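Local coordinates for Lmo2349 protein (Listeria monocytogenes, PDB 4GVO) that probably serves as the extracellular solute-binding component of an ABC transporter for L-cystine or related amino acids, at residues 34-38 and 93-97; 226-230 and 239-243; 113-118 and 140-144. All blocks are in the same frame, centred on the assembly; numbering follows the deposited sequence. Where two conformers were deposited one is given.

Interaction 1: residues 34-38 and 93-97; sequences YDVEL and AYNNF. With HIS (histidine), chain E.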
ATOM      1  N   TYR A  34      -6.126   1.144   9.182  1.00  8.86           N
ATOM      2  CA  TYR A  34      -6.817  -0.021   8.628  1.00  8.23           C
ATOM      3  C   TYR A  34      -6.033  -1.328   8.786  1.00  8.56           C
ATOM      4  O   TYR A  34      -6.548  -2.299   9.262  1.00  9.92           O
ATOM      5  CB  TYR A  34      -7.048   0.252   7.136  1.00  9.13           C
ATOM      6  CG  TYR A  34      -7.898  -0.761   6.407  1.00  8.38           C
ATOM      7  CD1 TYR A  34      -9.188  -1.087   6.822  1.00 11.18           C
ATOM      8  CD2 TYR A  34      -7.415  -1.393   5.288  1.00  8.80           C
ATOM      9  CE1 TYR A  34      -9.926  -2.004   6.129  1.00 11.48           C
ATOM     10  CE2 TYR A  34      -8.192  -2.305   4.560  1.00  8.82           C
ATOM     11  CZ  TYR A  34      -9.438  -2.617   4.990  1.00  9.17           C
ATOM     12  OH  TYR A  34     -10.258  -3.530   4.327  1.00 10.38           O
ATOM     13  N   ASP A  35      -4.779  -1.364   8.351  1.00  8.72           N
ATOM     14  CA  ASP A  35      -4.036  -2.617   8.338  1.00  8.95           C
ATOM     15  C   ASP A  35      -3.750  -3.078   9.759  1.00  7.96           C
ATOM     16  O   ASP A  35      -3.836  -4.285  10.061  1.00  9.04           O
ATOM     17  CB  ASP A  35      -2.750  -2.482   7.550  1.00  8.90           C
ATOM     18  CG  ASP A  35      -2.951  -2.512   6.043  1.00  9.62           C
ATOM     19  OD1 ASP A  35      -3.848  -1.787   5.551  1.00  9.90           O
ATOM     20  OD2 ASP A  35      -2.138  -3.202   5.338  1.00 11.50           O
ATOM     21  N   VAL A  36      -3.388  -2.133  10.612  1.00  9.06           N
ATOM     22  CA  VAL A  36      -3.104  -2.433  12.008  1.00  9.45           C
ATOM     23  C   VAL A  36      -4.330  -2.962  12.716  1.00  9.50           C
ATOM     24  O   VAL A  36      -4.263  -4.017  13.387  1.00  9.93           O
ATOM     25  CB  VAL A  36      -2.519  -1.214  12.693  1.00  9.56           C
ATOM     26  CG1 VAL A  36      -2.382  -1.434  14.219  1.00 10.93           C
ATOM     27  CG2 VAL A  36      -1.199  -0.847  12.023  1.00 11.59           C
ATOM     28  N   GLU A  37      -5.461  -2.269  12.555  1.00 10.05           N
ATOM     29  CA  GLU A  37      -6.687  -2.700  13.192  1.00 10.23           C
ATOM     30  C   GLU A  37      -7.193  -4.027  12.631  1.00  9.54           C
ATOM     31  O   GLU A  37      -7.726  -4.861  13.378  1.00 10.32           O
ATOM     32  CB  GLU A  37      -7.744  -1.603  13.142  1.00 10.40           C
ATOM     33  CG  GLU A  37      -7.293  -0.357  13.912  1.00 12.24           C
ATOM     34  CD  GLU A  37      -7.024  -0.537  15.398  1.00 16.67           C
ATOM     35  OE1 GLU A  37      -7.570  -1.478  16.021  1.00 17.98           O
ATOM     36  OE2 GLU A  37      -6.295   0.303  15.977  1.00 20.49           O
ATOM     37  N   LEU A  38      -6.995  -4.267  11.330  1.00  9.01           N
ATOM     38  CA  LEU A  38      -7.362  -5.574  10.769  1.00  8.75           C
ATOM     39  C   LEU A  38      -6.537  -6.692  11.410  1.00  8.63           C
ATOM     40  O   LEU A  38      -7.069  -7.719  11.760  1.00  9.69           O
ATOM     41  CB  LEU A  38      -7.233  -5.597   9.240  1.00  9.52           C
ATOM     42  CG  LEU A  38      -7.632  -6.900   8.566  1.00  8.73           C
ATOM     43  CD1 LEU A  38      -9.069  -7.285   8.876  1.00 11.85           C
ATOM     44  CD2 LEU A  38      -7.394  -6.730   7.083  1.00 11.27           C
ATOM     45  N   ALA A  93      -8.133 -11.420  -0.135  1.00  9.79           N
ATOM     46  CA  ALA A  93      -7.718 -10.021  -0.255  1.00  8.76           C
ATOM     47  C   ALA A  93      -8.453  -9.170   0.764  1.00  8.24           C
ATOM     48  O   ALA A  93      -9.594  -9.496   1.201  1.00 10.86           O
ATOM     49  CB  ALA A  93      -8.065  -9.518  -1.664  1.00  9.89           C
ATOM     50  N   TYR A  94      -7.831  -8.068   1.166  1.00  8.94           N
ATOM     51  CA  TYR A  94      -8.491  -7.132   2.038  1.00  8.66           C
ATOM     52  C   TYR A  94      -8.537  -5.677   1.551  1.00  8.82           C
ATOM     53  O   TYR A  94      -8.994  -4.785   2.275  1.00  9.95           O
ATOM     54  CB  TYR A  94      -7.970  -7.246   3.461  1.00  8.89           C
ATOM     55  CG  TYR A  94      -6.542  -6.790   3.728  1.00  8.82           C
ATOM     56  CD1 TYR A  94      -5.470  -7.676   3.630  1.00  9.69           C
ATOM     57  CD2 TYR A  94      -6.256  -5.472   4.087  1.00  9.58           C
ATOM     58  CE1 TYR A  94      -4.180  -7.285   3.918  1.00  9.58           C
ATOM     59  CE2 TYR A  94      -4.983  -5.072   4.412  1.00  9.29           C
ATOM     60  CZ  TYR A  94      -3.932  -5.986   4.345  1.00  8.97           C
ATOM     61  OH  TYR A  94      -2.644  -5.654   4.645  1.00 10.08           O
ATOM     62  N   ASN A  95      -8.141  -5.444   0.310  1.00  7.93           N
ATOM     63  CA  ASN A  95      -8.356  -4.146  -0.344  1.00  8.16           C
ATOM     64  C   ASN A  95      -8.100  -4.334  -1.853  1.00  9.51           C
ATOM     65  O   ASN A  95      -7.537  -5.365  -2.253  1.00  9.72           O
ATOM     66  CB  ASN A  95      -7.448  -3.022   0.206  1.00  9.55           C
ATOM     67  CG  ASN A  95      -8.019  -1.657  -0.032  1.00 10.75           C
ATOM     68  OD1 ASN A  95      -9.177  -1.531  -0.489  1.00 12.13           O
ATOM     69  ND2 ASN A  95      -7.245  -0.638   0.252  1.00 11.93           N
ATOM     70  N   ASN A  96      -8.477  -3.331  -2.620  1.00 10.50           N
ATOM     71  CA  ASN A  96      -8.068  -3.138  -4.017  1.00 11.50           C
ATOM     72  C   ASN A  96      -7.101  -1.935  -4.060  1.00 10.34           C
ATOM     73  O   ASN A  96      -7.325  -0.968  -3.364  1.00 13.55           O
ATOM     74  CB  ASN A  96      -9.268  -2.660  -4.883  1.00 16.51           C
ATOM     75  CG  ASN A  96     -10.357  -3.651  -4.973  1.00 21.14           C
ATOM     76  OD1 ASN A  96     -11.494  -3.355  -4.614  1.00 29.89           O
ATOM     77  ND2 ASN A  96     -10.028  -4.837  -5.391  1.00 29.62           N
ATOM     78  N   PHE A  97      -6.080  -1.961  -4.914  1.00  9.21           N
ATOM     79  CA  PHE A  97      -5.118  -0.873  -4.972  1.00  8.95           C
ATOM     80  C   PHE A  97      -4.862  -0.531  -6.466  1.00  9.13           C
ATOM     81  O   PHE A  97      -3.731  -0.623  -6.957  1.00  9.48           O
ATOM     82  CB  PHE A  97      -3.847  -1.264  -4.224  1.00 10.75           C
ATOM     83  CG  PHE A  97      -3.096  -0.128  -3.603  1.00 10.30           C
ATOM     84  CD1 PHE A  97      -2.296   0.731  -4.353  1.00  9.97           C
ATOM     85  CD2 PHE A  97      -3.178   0.090  -2.229  1.00 10.19           C
ATOM     86  CE1 PHE A  97      -1.593   1.769  -3.739  1.00 11.10           C
ATOM     87  CE2 PHE A  97      -2.520   1.135  -1.638  1.00  9.41           C
ATOM     88  CZ  PHE A  97      -1.709   1.964  -2.394  1.00 10.32           C
TER
HETATM   89  N   HIS E 703       0.626  -0.876  -2.248  0.60 10.19           N
HETATM   90  CA  HIS E 703       2.110  -0.708  -2.167  0.60 10.85           C
HETATM   91  C   HIS E 703       2.861  -1.903  -2.650  0.60 10.65           C
HETATM   92  O   HIS E 703       2.238  -2.958  -2.843  0.60 11.19           O
HETATM   93  CB  HIS E 703       2.524  -0.391  -0.741  0.60 11.26           C
HETATM   94  CG  HIS E 703       2.450   1.075  -0.435  0.60 15.00           C
HETATM   95  ND1 HIS E 703       1.285   1.738  -0.470  0.60 17.47           N
HETATM   96  CD2 HIS E 703       3.450   2.036  -0.153  0.60 15.57           C
HETATM   97  CE1 HIS E 703       1.523   3.049  -0.212  0.60 16.70           C
HETATM   98  NE2 HIS E 703       2.837   3.205   0.005  0.60 17.54           N
HETATM   99  OXT HIS E 703       4.092  -1.814  -2.864  0.60 10.92           O
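The Tyr94 ring carries the methyl CD2 of Leu38 on one face and meets Tyr34 and Asp35 at its edge, close to its plane. Leu38 CD2 stands 3.8 Å from the centroid of the Tyr94 ring, offset toward the rim, in a CH-pi contact. The Tyr94 ring also stacks with Phe200. At the edge, Tyr34 CE2 packs 3.7 Å from Tyr94 CD2, and the two side chains run alongside one another, pointing opposite ways. The Tyr34 ring in turn has the backbone oxygen of Tyr94 at its own edge. This is the interior of the periplasmic-binding-protein fold, where helix 34-44 packs on the residues leading into strand 95-104.

Each tyrosine hydroxyl gives a bond to the other segment. Tyr34 OH donates to Tyr94 O at 2.7 Å, nearly in line with the carbonyl. Its CG is anti to the backbone N (chi1 -173°), which carries the ring from the helix across to Tyr94. All the touching residues are buried, so these bonds satisfy polar atoms in the interior. Asp35 has a second partner, since its OD1 accepts from Gln76 NE2. Gln76 lines the ligand pocket and also takes the amide of Asn95 through its OE1. Asp35 and Asn95 thus help to position Gln76, a pocket residue.

Phe97 lines the pocket itself. The amino nitrogen of the bound histidine lies over the centre of its ring, 3.6 Å above the plane. Tyr94 OH donates to Asp35 OD2 at 2.6 Å, meeting that oxygen from above the carboxylate plane, 58° out of it.

Interaction 2: residues 226-230 and 239-243; sequences LKKLS and SKEQY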
ATOM      1  N   LEU A 226     -15.350  -6.392   8.007  1.00 11.46           N
ATOM      2  CA  LEU A 226     -14.483  -5.730   7.039  1.00 11.52           C
ATOM      3  C   LEU A 226     -15.165  -4.544   6.417  1.00 12.14           C
ATOM      4  O   LEU A 226     -14.513  -3.532   6.149  1.00 12.35           O
ATOM      5  CB  LEU A 226     -13.950  -6.681   5.976  1.00 12.31           C
ATOM      6  CG  LEU A 226     -12.671  -6.190   5.260  1.00 12.26           C
ATOM      7  CD1 LEU A 226     -11.483  -6.231   6.209  1.00 13.04           C
ATOM      8  CD2 LEU A 226     -12.399  -7.040   4.028  1.00 11.98           C
ATOM      9  N   LYS A 227     -16.470  -4.670   6.162  1.00 11.31           N
ATOM     10  CA  LYS A 227     -17.230  -3.505   5.682  1.00 12.11           C
ATOM     11  C   LYS A 227     -17.117  -2.299   6.622  1.00 11.93           C
ATOM     12  O   LYS A 227     -16.851  -1.170   6.200  1.00 12.33           O
ATOM     13  CB  LYS A 227     -18.692  -3.877   5.448  1.00 14.30           C
ATOM     14  CG  LYS A 227     -19.591  -2.708   5.105  1.00 15.69           C
ATOM     15  CD  LYS A 227     -19.247  -2.154   3.752  1.00 16.59           C
ATOM     16  CE  LYS A 227     -19.968  -0.800   3.416  1.00 18.87           C
ATOM     17  NZ  LYS A 227     -19.563   0.348   4.288  1.00 24.21           N
ATOM     18  N   LYS A 228     -17.299  -2.553   7.899  1.00 12.79           N
ATOM     19  CA  LYS A 228     -17.218  -1.498   8.905  1.00 12.66           C
ATOM     20  C   LYS A 228     -15.795  -0.893   9.019  1.00 13.68           C
ATOM     21  O   LYS A 228     -15.621   0.324   9.085  1.00 13.57           O
ATOM     22  CB  LYS A 228     -17.713  -2.003  10.264  1.00 17.29           C
ATOM     23  CG  LYS A 228     -19.227  -2.237  10.322  1.00 19.95           C
ATOM     24  CD  LYS A 228     -19.670  -2.922  11.609  1.00 28.65           C
ATOM     25  CE  LYS A 228     -21.182  -3.000  11.709  1.00 33.66           C
ATOM     26  NZ  LYS A 228     -21.762  -1.727  12.249  1.00 54.42           N
ATOM     27  N   LEU A 229     -14.794  -1.756   9.014  1.00 11.76           N
ATOM     28  CA  LEU A 229     -13.399  -1.310   9.147  0.60 12.91           C
ATOM     29  C   LEU A 229     -13.007  -0.480   7.936  1.00 12.79           C
ATOM     30  O   LEU A 229     -12.376   0.553   8.065  1.00 11.27           O
ATOM     31  CB  LEU A 229     -12.408  -2.482   9.257  0.60 14.03           C
ATOM     32  CG  LEU A 229     -12.179  -3.179  10.592  0.60 13.72           C
ATOM     33  CD1 LEU A 229     -11.371  -4.443  10.393  0.60 16.61           C
ATOM     34  CD2 LEU A 229     -11.521  -2.199  11.556  0.60 16.77           C
ATOM     35  N   SER A 230     -13.365  -0.959   6.738  1.00 10.93           N
ATOM     36  CA  SER A 230     -13.021  -0.219   5.540  1.00 12.24           C
ATOM     37  C   SER A 230     -13.768   1.108   5.456  1.00 12.32           C
ATOM     38  O   SER A 230     -13.211   2.088   5.041  1.00 12.84           O
ATOM     39  CB  SER A 230     -13.239  -1.058   4.284  1.00 11.37           C
ATOM     40  OG  SER A 230     -14.603  -1.432   4.121  1.00 12.38           O
ATOM     41  N   SER A 239     -15.212   1.482   0.544  1.00 13.95           N
ATOM     42  CA  SER A 239     -15.563   0.453   1.487  1.00 12.60           C
ATOM     43  C   SER A 239     -16.459  -0.589   0.792  1.00 13.33           C
ATOM     44  O   SER A 239     -17.494  -0.253   0.188  1.00 15.15           O
ATOM     45  CB  SER A 239     -16.309   1.092   2.645  1.00 13.97           C
ATOM     46  OG  SER A 239     -16.862   0.129   3.479  1.00 15.42           O
ATOM     47  N   LYS A 240     -16.093  -1.855   0.959  1.00 11.96           N
ATOM     48  CA  LYS A 240     -16.805  -2.999   0.393  1.00 13.69           C
ATOM     49  C   LYS A 240     -16.961  -4.115   1.442  1.00 14.58           C
ATOM     50  O   LYS A 240     -16.262  -4.134   2.485  1.00 14.01           O
ATOM     51  CB  LYS A 240     -16.035  -3.600  -0.779  1.00 15.23           C
ATOM     52  CG  LYS A 240     -15.688  -2.626  -1.871  1.00 15.59           C
ATOM     53  CD  LYS A 240     -15.029  -3.430  -3.008  1.00 20.48           C
ATOM     54  CE  LYS A 240     -14.476  -2.591  -4.139  1.00 24.74           C
ATOM     55  NZ  LYS A 240     -13.978  -3.472  -5.264  1.00 25.43           N
ATOM     56  N   GLU A 241     -17.928  -5.014   1.206  1.00 15.65           N
ATOM     57  CA  GLU A 241     -18.098  -6.171   2.055  0.70 15.65           C
ATOM     58  C   GLU A 241     -16.898  -7.129   1.953  1.00 15.85           C
ATOM     59  O   GLU A 241     -16.505  -7.767   2.950  1.00 15.22           O
ATOM     60  CB  GLU A 241     -19.427  -6.850   1.727  0.70 16.84           C
ATOM     61  CG  GLU A 241     -20.643  -5.931   1.806  0.70 17.58           C
ATOM     62  CD  GLU A 241     -21.979  -6.622   1.494  0.70 21.70           C
ATOM     63  OE1 GLU A 241     -21.992  -7.698   0.850  0.70 19.58           O
ATOM     64  OE2 GLU A 241     -23.033  -6.056   1.876  0.70 27.72           O
ATOM     65  N   GLN A 242     -16.301  -7.201   0.757  1.00 14.49           N
ATOM     66  CA  GLN A 242     -15.173  -8.081   0.511  1.00 14.29           C
ATOM     67  C   GLN A 242     -14.474  -7.499  -0.712  1.00 13.18           C
ATOM     68  O   GLN A 242     -15.034  -6.667  -1.427  1.00 14.11           O
ATOM     69  CB  GLN A 242     -15.588  -9.513   0.199  1.00 15.72           C
ATOM     70  CG  GLN A 242     -16.433  -9.612  -1.052  1.00 19.92           C
ATOM     71  CD  GLN A 242     -16.824 -11.023  -1.362  1.00 23.60           C
ATOM     72  OE1 GLN A 242     -17.380 -11.716  -0.531  1.00 26.27           O
ATOM     73  NE2 GLN A 242     -16.551 -11.442  -2.589  1.00 27.37           N
ATOM     74  N   TYR A 243     -13.256  -7.952  -0.974  1.00 14.43           N
ATOM     75  CA  TYR A 243     -12.435  -7.385  -2.044  1.00 13.07           C
ATOM     76  C   TYR A 243     -12.001  -8.473  -2.988  1.00 16.54           C
ATOM     77  O   TYR A 243     -11.820  -8.118  -4.150  1.00 19.58           O
ATOM     78  CB  TYR A 243     -11.228  -6.661  -1.442  1.00 11.29           C
ATOM     79  CG  TYR A 243     -11.645  -5.395  -0.690  1.00 11.29           C
ATOM     80  CD1 TYR A 243     -11.764  -4.181  -1.353  1.00 12.15           C
ATOM     81  CD2 TYR A 243     -11.989  -5.411   0.658  1.00 12.18           C
ATOM     82  CE1 TYR A 243     -12.201  -3.050  -0.721  1.00 11.46           C
ATOM     83  CE2 TYR A 243     -12.408  -4.258   1.309  1.00 12.62           C
ATOM     84  CZ  TYR A 243     -12.524  -3.074   0.602  1.00 12.64           C
ATOM     85  OH  TYR A 243     -12.953  -1.920   1.217  1.00 14.21           O
ATOM     86  OXT TYR A 243     -11.757  -9.662  -2.629  1.00 18.30           O
TER
HETATM   87  O   HOH W   1     -17.534  -7.419   5.544  1.00 13.66           O
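Ser239 OG is held by groups of helix 225-234. Lys227 NZ donates to Ser239 OG at 2.8 Å. Ser230 OG lies equally close to Ser239 OG, at 2.8 Å, and the two hydroxyls are hydrogen-bonded without a settled direction. Lys227 O is a further possible partner of Ser239 OG, but that bond would be weak. The Ser239 hydroxyl is anti to its own backbone N (chi1 170°), and this turns it onto the helix.

The Lys227 chain is bent at chi2 and chi4, so it folds back over the C-terminal segment instead of reaching outward. Its CD and CE pass beside Ser239 OG, and its ammonium also forms a salt bridge with Glu231 of the same helix. The Ser239 hydroxyl therefore sits next to a charge pair. Ser230 OG lies 2.9 Å from Leu226 O, one turn back, in a bond whose proton is likewise not settled.

The backbone adds two links. Lys227 CA makes a CA-H...O contact with Lys240 O at 3.4 Å. A water accepts from Lys227 N and donates to Glu241 O, so it bridges the helix to the tail.

Tyr243, the C-terminal residue, closes the contact with its ring edge. Leu226 CD2 packs 3.8 Å from Tyr243 CD2, near the ring plane, while Lys240 CB lies over one face. The phenol oxygen takes the backbone N of Lys240 and is also hydrogen-bonded to Tyr238 O, which curls the tail about it.

The tail thus returns along the last helix of the chain. Leu226 also reaches helices 34-44 and 207-222, and Tyr243 packs on Tyr34 and on Asn95 and Asn96 of strand 95-104.

Interaction 3: residues 113-118 and 140-144; sequences TKDLAG and QGNNF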
ATOM      1  N   THR A 113       0.863   7.476 -20.293  1.00 10.49           N
ATOM      2  CA  THR A 113       2.274   7.434 -19.937  1.00  9.88           C
ATOM      3  C   THR A 113       3.166   7.965 -21.054  1.00  9.74           C
ATOM      4  O   THR A 113       4.296   8.374 -20.810  1.00  8.92           O
ATOM      5  CB  THR A 113       2.751   6.061 -19.507  1.00 10.36           C
ATOM      6  OG1 THR A 113       2.488   5.159 -20.566  1.00 10.45           O
ATOM      7  CG2 THR A 113       1.987   5.581 -18.251  1.00 12.63           C
ATOM      8  N   LYS A 114       2.687   7.938 -22.290  1.00 10.47           N
ATOM      9  CA  LYS A 114       3.470   8.516 -23.395  1.00  9.69           C
ATOM     10  C   LYS A 114       3.685  10.027 -23.160  1.00  9.22           C
ATOM     11  O   LYS A 114       4.707  10.573 -23.581  1.00 11.60           O
ATOM     12  CB  LYS A 114       2.796   8.268 -24.752  1.00 12.26           C
ATOM     13  CG  LYS A 114       2.686   6.803 -25.148  1.00 15.97           C
ATOM     14  CD  LYS A 114       1.911   6.605 -26.450  1.00 23.04           C
ATOM     15  CE  LYS A 114       1.632   5.149 -26.642  1.00 30.47           C
ATOM     16  NZ  LYS A 114       2.921   4.405 -26.675  1.00 33.31           N
ATOM     17  N   ASP A 115       2.774  10.682 -22.433  1.00  9.05           N
ATOM     18  CA  ASP A 115       2.874  12.095 -22.136  1.00  9.72           C
ATOM     19  C   ASP A 115       3.938  12.416 -21.099  1.00 10.48           C
ATOM     20  O   ASP A 115       4.171  13.583 -20.806  1.00 11.33           O
ATOM     21  CB  ASP A 115       1.532  12.668 -21.689  1.00 10.41           C
ATOM     22  CG  ASP A 115       0.371  12.425 -22.670  1.00 11.34           C
ATOM     23  OD1 ASP A 115       0.579  12.231 -23.888  1.00 14.74           O
ATOM     24  OD2 ASP A 115      -0.811  12.424 -22.186  1.00 12.98           O
ATOM     25  N   LEU A 116       4.571  11.403 -20.524  1.00  8.87           N
ATOM     26  CA  LEU A 116       5.682  11.597 -19.622  1.00  9.19           C
ATOM     27  C   LEU A 116       7.021  11.797 -20.300  1.00  9.96           C
ATOM     28  O   LEU A 116       7.993  12.039 -19.610  1.00  9.39           O
ATOM     29  CB  LEU A 116       5.811  10.382 -18.672  1.00  8.68           C
ATOM     30  CG  LEU A 116       4.586  10.094 -17.796  1.00  9.64           C
ATOM     31  CD1 LEU A 116       4.824   8.768 -17.068  1.00 11.04           C
ATOM     32  CD2 LEU A 116       4.399  11.216 -16.799  1.00 10.54           C
ATOM     33  N   ALA A 117       7.076  11.767 -21.632  1.00 10.42           N
ATOM     34  CA  ALA A 117       8.344  11.903 -22.307  1.00 10.22           C
ATOM     35  C   ALA A 117       9.043  13.186 -21.868  1.00  9.65           C
ATOM     36  O   ALA A 117       8.438  14.285 -21.907  1.00 12.05           O
ATOM     37  CB  ALA A 117       8.145  11.888 -23.812  1.00 11.64           C
ATOM     38  N   GLY A 118      10.304  13.065 -21.434  1.00 10.60           N
ATOM     39  CA  GLY A 118      11.099  14.214 -20.987  1.00 11.81           C
ATOM     40  C   GLY A 118      10.780  14.752 -19.606  1.00 11.54           C
ATOM     41  O   GLY A 118      11.309  15.772 -19.232  1.00 15.71           O
ATOM     42  N   GLN A 140       8.906   2.286 -23.267  1.00  8.53           N
ATOM     43  CA  GLN A 140       8.963   3.551 -23.965  1.00  8.80           C
ATOM     44  C   GLN A 140      10.393   3.980 -24.330  1.00  9.35           C
ATOM     45  O   GLN A 140      10.627   5.135 -24.697  1.00 12.18           O
ATOM     46  CB  GLN A 140       8.241   4.636 -23.147  1.00  9.11           C
ATOM     47  CG  GLN A 140       6.755   4.343 -23.038  1.00  9.05           C
ATOM     48  CD  GLN A 140       5.889   5.395 -22.349  1.00  9.87           C
ATOM     49  OE1 GLN A 140       4.663   5.196 -22.247  1.00 10.78           O
ATOM     50  NE2 GLN A 140       6.495   6.474 -21.839  1.00  9.78           N
ATOM     51  N   GLY A 141      11.364   3.087 -24.194  1.00  9.40           N
ATOM     52  CA  GLY A 141      12.738   3.443 -24.563  1.00 10.02           C
ATOM     53  C   GLY A 141      13.451   4.344 -23.577  1.00 11.61           C
ATOM     54  O   GLY A 141      14.321   5.107 -23.978  1.00 13.93           O
ATOM     55  N   ASN A 142      13.068   4.261 -22.304  1.00 10.54           N
ATOM     56  CA  ASN A 142      13.699   5.055 -21.263  0.70 11.94           C
ATOM     57  C   ASN A 142      13.513   6.544 -21.520  1.00 11.87           C
ATOM     58  O   ASN A 142      14.453   7.330 -21.389  1.00 14.06           O
ATOM     59  CB  ASN A 142      15.205   4.762 -21.156  0.70 12.55           C
ATOM     60  CG  ASN A 142      15.811   5.263 -19.844  0.70 11.75           C
ATOM     61  OD1 ASN A 142      15.233   5.064 -18.806  0.70 15.47           O
ATOM     62  ND2 ASN A 142      17.009   5.864 -19.894  0.70 15.25           N
ATOM     63  N   ASN A 143      12.285   6.929 -21.849  1.00 11.56           N
ATOM     64  CA  ASN A 143      12.036   8.297 -22.259  1.00 11.82           C
ATOM     65  C   ASN A 143      11.593   9.242 -21.136  1.00 10.68           C
ATOM     66  O   ASN A 143      11.332  10.410 -21.420  1.00 11.09           O
ATOM     67  CB  ASN A 143      11.107   8.383 -23.494  1.00 12.40           C
ATOM     68  CG  ASN A 143       9.666   8.085 -23.188  1.00 11.73           C
ATOM     69  OD1 ASN A 143       9.355   7.509 -22.164  1.00 11.22           O
ATOM     70  ND2 ASN A 143       8.775   8.404 -24.150  1.00 13.73           N
ATOM     71  N   PHE A 144      11.480   8.747 -19.900  1.00  9.29           N
ATOM     72  CA  PHE A 144      11.254   9.577 -18.760  1.00 10.75           C
ATOM     73  C   PHE A 144      12.197   9.208 -17.631  1.00 10.04           C
ATOM     74  O   PHE A 144      12.943   8.244 -17.732  1.00 11.77           O
ATOM     75  CB  PHE A 144       9.773   9.683 -18.345  1.00  9.60           C
ATOM     76  CG  PHE A 144       9.115   8.410 -17.920  1.00 10.16           C
ATOM     77  CD1 PHE A 144       9.056   8.079 -16.599  1.00 10.68           C
ATOM     78  CD2 PHE A 144       8.453   7.601 -18.844  1.00 10.60           C
ATOM     79  CE1 PHE A 144       8.399   6.960 -16.167  1.00 10.15           C
ATOM     80  CE2 PHE A 144       7.785   6.458 -18.418  1.00 10.79           C
ATOM     81  CZ  PHE A 144       7.771   6.134 -17.070  1.00  8.95           C
TER
HETATM   82  O   HOH W   2       3.339   3.344 -23.822  1.00 19.83           O
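The side-chain amide of Gln140 grips Thr113 at two points, through its hydroxyl and its backbone carbonyl. Thr113 OG1 donates to Gln140 OE1 at 2.7 Å, and Gln140 NE2 donates to Thr113 O at 3.1 Å. The second bond is unusual in direction. The donor stands above the carbonyl plane of Thr113, 61° out of it, although Thr113 O lies close to the amide plane of Gln140. Leu116 N reaches the same oxygen from the opposite face, so one carbonyl serves both the 3-10 turn and the glutamine.

Gln140 runs extended beyond CG (chi2 -175°), which carries its amide across to the turn. Its NE2 also donates to Asn143 OD1 at 3.1 Å, in the carbonyl plane and on a lone pair. A water accepts a hydrogen bond from Lys114 NZ and donates one to Gln140 OE1. The amide is thus held on both its oxygen and its nitrogen, which fixes its rotation.

At the other end, Gly118 N donates to Asn143 O at 2.8 Å in a nearly straight bond (175°). Beside the polar links, Leu116 CD1 sits over the centre of the Phe144 ring, 3.9 Å above its plane, in a CH-pi contact. Both residues also touch Val121.

Gly141, with positive phi, is the C-prime residue of a Schellman motif that ends helix 128-139. The contact ties this helix end and the start of strand 145-148 to the turn before strand 120-123. The two parallel strands and the helix between them form a beta-alpha-beta crossover, presumably right-handed as is usual in the alpha/beta lobes of periplasmic binding proteins.

In the fold
Interactions 1 and 2 are neighbours, with centres about 9 Å apart. They meet where Asn96 OD1 and Lys240 NZ form a probable hydrogen bond. Together they bring helix 34-44, the start of strand 95-104 and the last helix, 225-234, into one region. Interaction 1 reaches the pocket through Phe97, while interaction 2 lies farther out. Interaction 3 lies apart, its centre about 33 Å from that of interaction 1 and 37 Å from that of interaction 2. Along the chain the order is 1, 3, 2. The final helix and tail return to the early segments. Interaction 3 belongs to a beta-alpha-beta unit across the chain's centre from interaction 2, probably in the other lobe of this two-lobed fold.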